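Local structure of putative 4-Hydroxy-2-oxoglutarate aldolase / 2-dehydro-3-deoxyphosphogluconate aldolase (Yersinia enterocolitica, 3LM7) at residues Asn96-Gly101 against Ile131-Leu136; Leu119-Gly124 against Phe164-Gly169. The protein is a putative aldolase of the KDGP aldolase family, built on a TIM-barrel-type fold with a parallel sheet ringed by helices. One frame throughout, in Å; residues are numbered along the deposited sequence.

How the contacts relate
Three of the four segments continue strands of the parallel barrel sheet; 131-136 instead follows strand 128-130 of a small antiparallel pair. Strand 115-120 links the two contacts. Contact 1 joins two loops, 96-101 and 131-136, and is mostly buried; a phenylalanine face and one hydroxyl acceptor do most of the work, with no pairing of strands. Contact 2 joins neighbouring strand ends, 119-124 and 164-169, so backbone bonding in the sheet continues into side-chain packing that is only partly buried. The two meet directly: the hydroxyl of Thr133 bonds Leu119 O, the backbones of Gln97 and Leu119 pair, and the ring of Phe99 packs on Ile120. Their segments alternate along the chain.

Contact 1. Residues Asn96-Gly101 against Ile131-Leu136; sequences NQVFTG and ISTGPL
Phe99 and Ile131 form the apolar half of this contact. CB of Ile131 stands over the middle of the phenylalanine ring, 3.7 Å from its centroid and 12° off the normal, a CH-pi contact made face-on by the branch point itself. Ile131 CD1 reaches the far end of the ring, at 3.7 Å from Phe99 CZ, while CG2 lies along the CD1-CE1 side. The ring comes to this place because its CG is anti to the backbone N (chi1 -180°). Beside it, Val98 lays CG2 against Gly134 CA.

A single polar bond crosses between the loops: Phe99 N donates to Thr133 OG1 at 3.1 Å, nearly straight at 170°. The same hydroxyl also bonds Leu119 O, so it bridges two main-chain groups. Val98 CB and CG1 pack on Thr133 O. Thr100 OG1 comes within 3.0 Å of CA of Gly134, which has no side chain there to block the hydroxyl.

Loop 96-101 leads from barrel strand 94-95 to helix 102-109, whereas 131-136 follows strand 128-130 of a small antiparallel pair; the contact ties that excursion to the barrel. Met153 of helix 147-156 and Ile120 of strand 115-120 each touch both Phe99 and Ile131.

Contact 2. Residues Leu119-Gly124 against Phe164-Gly169; sequences LISPTG and FFPMNG
Ile120 and Phe165 carry the tight, backbone-bonded part of this contact. Phe165 N donates to Ile120 O at 3.1 Å, with an N-H...O angle of 162°, and the same oxygen receives a CA-H...O contact from Phe164 CA at 3.4 Å. One residue further on, the side chain of Ser121 takes over: OG donates to Phe165 O at 2.7 Å, closing on it almost end-on, at a C=O...O angle of 165°. That carbonyl oxygen is also approached by Ser121 CA, so hydroxyl and backbone of one residue converge on it. Buried Leu119 backs the inner end of the Phe165 side chain, its CD1 lying 3.7 Å from Phe165 CD2 and its CG near Phe165 CB.

Ile120 and Phe164 form a parallel bridge between adjacent strands of the barrel sheet, 115-120 and 161-164, and the two segments stay together as they pass into loops. The side chains of the bridged pair lie on one face of the sheet, where Ile120 CG1 is a looser 4.3 Å from Phe164 CD1. Val129 of strand 128-130 touches both residues, and Tyr176 and Val179 of helix 173-185 cover Phe164.

Toward the partly exposed side, prolines and rings replace backbone bonds. CD of Pro122 lies over one face of the Phe164 ring, displaced toward its rim, and Pro122 CG, 3.7 Å from Phe164 CZ, makes an off-centre CH-pi contact. The CG of Pro122 also reaches Pro166 O, at 3.4 Å. A cis peptide bond precedes Pro166, and CB of this proline sits over the centre of the Phe165 ring.

Contact 1. Residues Asn96-Gly101 against Ile131-Leu136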
loop_
_atom_site.group_PDB
_atom_site.type_symbol
_atom_site.label_atom_id
_atom_site.label_comp_id
_atom_site.label_asym_id
_atom_site.label_seq_id
_atom_site.Cartn_x
_atom_site.Cartn_y
_atom_site.Cartn_z
ATOM N N ASN A 96 10.057 -10.788 -14.531
ATOM C CA ASN A 96 8.849 -11.336 -15.100
ATOM C C ASN A 96 8.936 -12.853 -14.953
ATOM O O ASN A 96 9.904 -13.462 -15.443
ATOM C CB ASN A 96 8.739 -11.026 -16.599
ATOM C CG ASN A 96 8.361 -9.553 -16.863
ATOM O OD1 ASN A 96 7.183 -9.160 -16.771
ATOM N ND2 ASN A 96 9.368 -8.741 -17.119
ATOM N N GLN A 97 7.898 -13.489 -14.407
ATOM C CA GLN A 97 7.878 -14.955 -14.392
ATOM C C GLN A 97 6.514 -15.516 -14.834
ATOM O O GLN A 97 5.504 -14.830 -14.757
ATOM C CB GLN A 97 8.209 -15.567 -12.999
ATOM C CG GLN A 97 9.726 -15.907 -12.784
ATOM C CD GLN A 97 10.201 -16.974 -13.767
ATOM O OE1 GLN A 97 9.402 -17.546 -14.525
ATOM N NE2 GLN A 97 11.508 -17.155 -13.845
ATOM N N VAL A 98 6.511 -16.809 -15.235
ATOM C CA VAL A 98 5.263 -17.581 -15.359
ATOM C C VAL A 98 4.929 -18.184 -13.987
ATOM O O VAL A 98 5.765 -18.207 -13.092
ATOM C CB VAL A 98 5.347 -18.651 -16.466
ATOM C CG1 VAL A 98 5.536 -17.902 -17.818
ATOM C CG2 VAL A 98 6.442 -19.697 -16.203
ATOM N N PHE A 99 3.703 -18.655 -13.828
ATOM C CA PHE A 99 3.191 -18.995 -12.499
ATOM C C PHE A 99 4.137 -20.031 -11.863
ATOM O O PHE A 99 4.415 -19.963 -10.637
ATOM C CB PHE A 99 1.747 -19.547 -12.696
ATOM C CG PHE A 99 1.057 -19.944 -11.417
ATOM C CD1 PHE A 99 0.259 -19.028 -10.760
ATOM C CD2 PHE A 99 1.213 -21.254 -10.884
ATOM C CE1 PHE A 99 -0.401 -19.370 -9.532
ATOM C CE2 PHE A 99 0.589 -21.606 -9.667
ATOM C CZ PHE A 99 -0.252 -20.659 -9.012
ATOM N N THR A 100 4.659 -20.955 -12.675
ATOM C CA THR A 100 5.410 -22.098 -12.133
ATOM C C THR A 100 6.888 -21.730 -11.952
ATOM O O THR A 100 7.689 -22.565 -11.574
ATOM C CB THR A 100 5.335 -23.275 -13.153
ATOM O OG1 THR A 100 5.634 -22.780 -14.493
ATOM C CG2 THR A 100 3.927 -23.865 -13.155
ATOM N N GLY A 101 7.250 -20.491 -12.239
ATOM C CA GLY A 101 8.626 -20.043 -12.074
ATOM C C GLY A 101 8.822 -19.062 -10.925
ATOM O O GLY A 101 9.987 -18.740 -10.572
ATOM N N ILE A 131 -3.785 -20.661 -14.679
ATOM C CA ILE A 131 -2.490 -20.601 -13.972
ATOM C C ILE A 131 -1.498 -21.600 -14.498
ATOM O O ILE A 131 -0.371 -21.626 -14.019
ATOM C CB ILE A 131 -2.597 -20.763 -12.375
ATOM C CG1 ILE A 131 -3.221 -22.142 -12.018
ATOM C CG2 ILE A 131 -3.581 -19.742 -11.788
ATOM C CD1 ILE A 131 -3.184 -22.446 -10.502
ATOM N N SER A 132 -1.897 -22.429 -15.469
ATOM C CA SER A 132 -1.008 -23.413 -16.075
ATOM C C SER A 132 -0.212 -22.712 -17.203
ATOM O O SER A 132 -0.371 -23.046 -18.388
ATOM C CB SER A 132 -1.829 -24.591 -16.664
ATOM O OG SER A 132 -2.934 -24.037 -17.432
ATOM N N THR A 133 0.696 -21.793 -16.810
ATOM C CA THR A 133 1.351 -20.931 -17.788
ATOM C C THR A 133 2.864 -21.249 -17.865
ATOM O O THR A 133 3.617 -20.519 -18.508
ATOM C CB THR A 133 1.128 -19.427 -17.442
ATOM O OG1 THR A 133 1.591 -19.178 -16.095
ATOM C CG2 THR A 133 -0.399 -19.113 -17.438
ATOM N N GLY A 134 3.285 -22.362 -17.265
ATOM C CA GLY A 134 4.681 -22.788 -17.380
ATOM C C GLY A 134 4.913 -23.582 -18.674
ATOM O O GLY A 134 4.010 -23.776 -19.450
ATOM N N PRO A 135 6.161 -23.942 -18.959
ATOM C CA PRO A 135 6.491 -24.503 -20.282
ATOM C C PRO A 135 5.748 -25.800 -20.603
ATOM O O PRO A 135 5.200 -25.917 -21.718
ATOM C CB PRO A 135 8.007 -24.753 -20.236
ATOM C CG PRO A 135 8.437 -24.433 -18.868
ATOM C CD PRO A 135 7.336 -23.639 -18.148
ATOM N N LEU A 136 5.749 -26.777 -19.693
ATOM C CA LEU A 136 4.946 -28.014 -19.941
ATOM C C LEU A 136 3.452 -27.764 -19.692
ATOM O O LEU A 136 2.592 -28.207 -20.465
ATOM C CB LEU A 136 5.376 -29.182 -19.024
ATOM C CG LEU A 136 6.859 -29.535 -19.251
ATOM C CD1 LEU A 136 7.305 -30.545 -18.252
ATOM C CD2 LEU A 136 7.082 -30.146 -20.658
#

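Contact 2. Residues Leu119-Gly124 against Phe164-Gly169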
loop_
_atom_site.group_PDB
_atom_site.type_symbol
_atom_site.label_atom_id
_atom_site.label_comp_id
_atom_site.label_asym_id
_atom_site.label_seq_id
_atom_site.Cartn_x
_atom_site.Cartn_y
_atom_site.Cartn_z
ATOM N N LEU A 119 2.631 -14.795 -14.120
ATOM C CA LEU A 119 1.717 -14.662 -15.259
ATOM C C LEU A 119 0.534 -15.608 -15.095
ATOM O O LEU A 119 0.727 -16.836 -14.975
ATOM C CB LEU A 119 2.453 -15.003 -16.580
ATOM C CG LEU A 119 1.761 -14.519 -17.892
ATOM C CD1 LEU A 119 2.815 -14.567 -19.106
ATOM C CD2 LEU A 119 0.559 -15.404 -18.209
ATOM N N ILE A 120 -0.671 -15.022 -15.051
ATOM C CA ILE A 120 -1.912 -15.729 -15.037
ATOM C C ILE A 120 -2.850 -15.009 -16.009
ATOM O O ILE A 120 -2.612 -13.799 -16.357
ATOM C CB ILE A 120 -2.581 -15.779 -13.610
ATOM C CG1 ILE A 120 -3.085 -14.394 -13.201
ATOM C CG2 ILE A 120 -1.600 -16.407 -12.549
ATOM C CD1 ILE A 120 -3.762 -14.386 -11.754
ATOM N N SER A 121 -3.878 -15.737 -16.494
ATOM C CA SER A 121 -4.487 -15.297 -17.743
ATOM C C SER A 121 -6.017 -15.291 -17.664
ATOM O O SER A 121 -6.622 -16.105 -16.967
ATOM C CB SER A 121 -3.997 -16.217 -18.909
ATOM O OG SER A 121 -2.557 -16.199 -18.975
ATOM N N PRO A 122 -6.665 -14.383 -18.432
ATOM C CA PRO A 122 -8.104 -14.349 -18.635
ATOM C C PRO A 122 -8.660 -15.715 -19.101
ATOM O O PRO A 122 -7.951 -16.480 -19.748
ATOM C CB PRO A 122 -8.270 -13.323 -19.788
ATOM C CG PRO A 122 -7.163 -12.438 -19.681
ATOM C CD PRO A 122 -5.991 -13.317 -19.202
ATOM N N THR A 123 -9.884 -16.001 -18.730
ATOM C CA THR A 123 -10.546 -17.239 -19.087
ATOM C C THR A 123 -11.861 -16.982 -19.793
ATOM O O THR A 123 -12.501 -17.921 -20.206
ATOM C CB THR A 123 -10.905 -18.046 -17.814
ATOM O OG1 THR A 123 -11.710 -17.254 -16.960
ATOM C CG2 THR A 123 -9.644 -18.533 -17.051
ATOM N N GLY A 124 -12.290 -15.722 -19.845
ATOM C CA GLY A 124 -13.638 -15.408 -20.259
ATOM C C GLY A 124 -14.642 -15.443 -19.107
ATOM O O GLY A 124 -15.805 -15.074 -19.295
ATOM N N PHE A 164 -1.324 -9.901 -15.394
ATOM C CA PHE A 164 -2.551 -10.386 -15.966
ATOM C C PHE A 164 -2.385 -10.203 -17.455
ATOM O O PHE A 164 -2.407 -9.071 -17.935
ATOM C CB PHE A 164 -3.716 -9.575 -15.433
ATOM C CG PHE A 164 -5.086 -10.157 -15.726
ATOM C CD1 PHE A 164 -5.415 -11.440 -15.354
ATOM C CD2 PHE A 164 -6.051 -9.372 -16.340
ATOM C CE1 PHE A 164 -6.692 -11.951 -15.597
ATOM C CE2 PHE A 164 -7.386 -9.908 -16.599
ATOM C CZ PHE A 164 -7.677 -11.135 -16.221
ATOM N N PHE A 165 -2.284 -11.315 -18.174
ATOM C CA PHE A 165 -1.864 -11.282 -19.560
ATOM C C PHE A 165 -2.432 -12.498 -20.252
ATOM O O PHE A 165 -2.437 -13.570 -19.644
ATOM C CB PHE A 165 -0.323 -11.375 -19.609
ATOM C CG PHE A 165 0.213 -11.496 -21.011
ATOM C CD1 PHE A 165 0.339 -10.373 -21.818
ATOM C CD2 PHE A 165 0.610 -12.761 -21.505
ATOM C CE1 PHE A 165 0.846 -10.491 -23.147
ATOM C CE2 PHE A 165 1.127 -12.904 -22.765
ATOM C CZ PHE A 165 1.227 -11.751 -23.621
ATOM N N PRO A 166 -2.826 -12.397 -21.513
ATOM C CA PRO A 166 -2.926 -11.202 -22.409
ATOM C C PRO A 166 -4.235 -10.471 -22.163
ATOM O O PRO A 166 -5.341 -11.060 -22.175
ATOM C CB PRO A 166 -2.892 -11.813 -23.831
ATOM C CG PRO A 166 -3.757 -13.176 -23.597
ATOM C CD PRO A 166 -3.131 -13.671 -22.232
HETATM N N MSE A 167 -4.157 -9.202 -21.806
HETATM C CA MSE A 167 -5.414 -8.474 -21.638
HETATM C C MSE A 167 -6.173 -8.092 -22.876
HETATM O O MSE A 167 -7.390 -7.810 -22.793
HETATM C CB MSE A 167 -5.161 -7.201 -20.864
HETATM C CG MSE A 167 -5.405 -7.561 -19.491
HETATM SE SE MSE A 167 -5.081 -6.116 -18.378
HETATM C CE MSE A 167 -6.270 -4.704 -18.898
ATOM N N ASN A 168 -5.484 -8.040 -24.000
ATOM C CA ASN A 168 -6.102 -7.429 -25.189
ATOM C C ASN A 168 -6.771 -6.077 -24.893
ATOM O O ASN A 168 -7.956 -5.895 -25.186
ATOM C CB ASN A 168 -7.089 -8.412 -25.877
ATOM C CG ASN A 168 -6.383 -9.668 -26.366
ATOM O OD1 ASN A 168 -5.341 -9.595 -27.022
ATOM N ND2 ASN A 168 -6.914 -10.825 -26.006
ATOM N N GLY A 169 -6.029 -5.140 -24.297
ATOM C CA GLY A 169 -6.542 -3.791 -24.040
ATOM C C GLY A 169 -7.728 -3.813 -23.127
ATOM O O GLY A 169 -7.623 -4.266 -22.001
#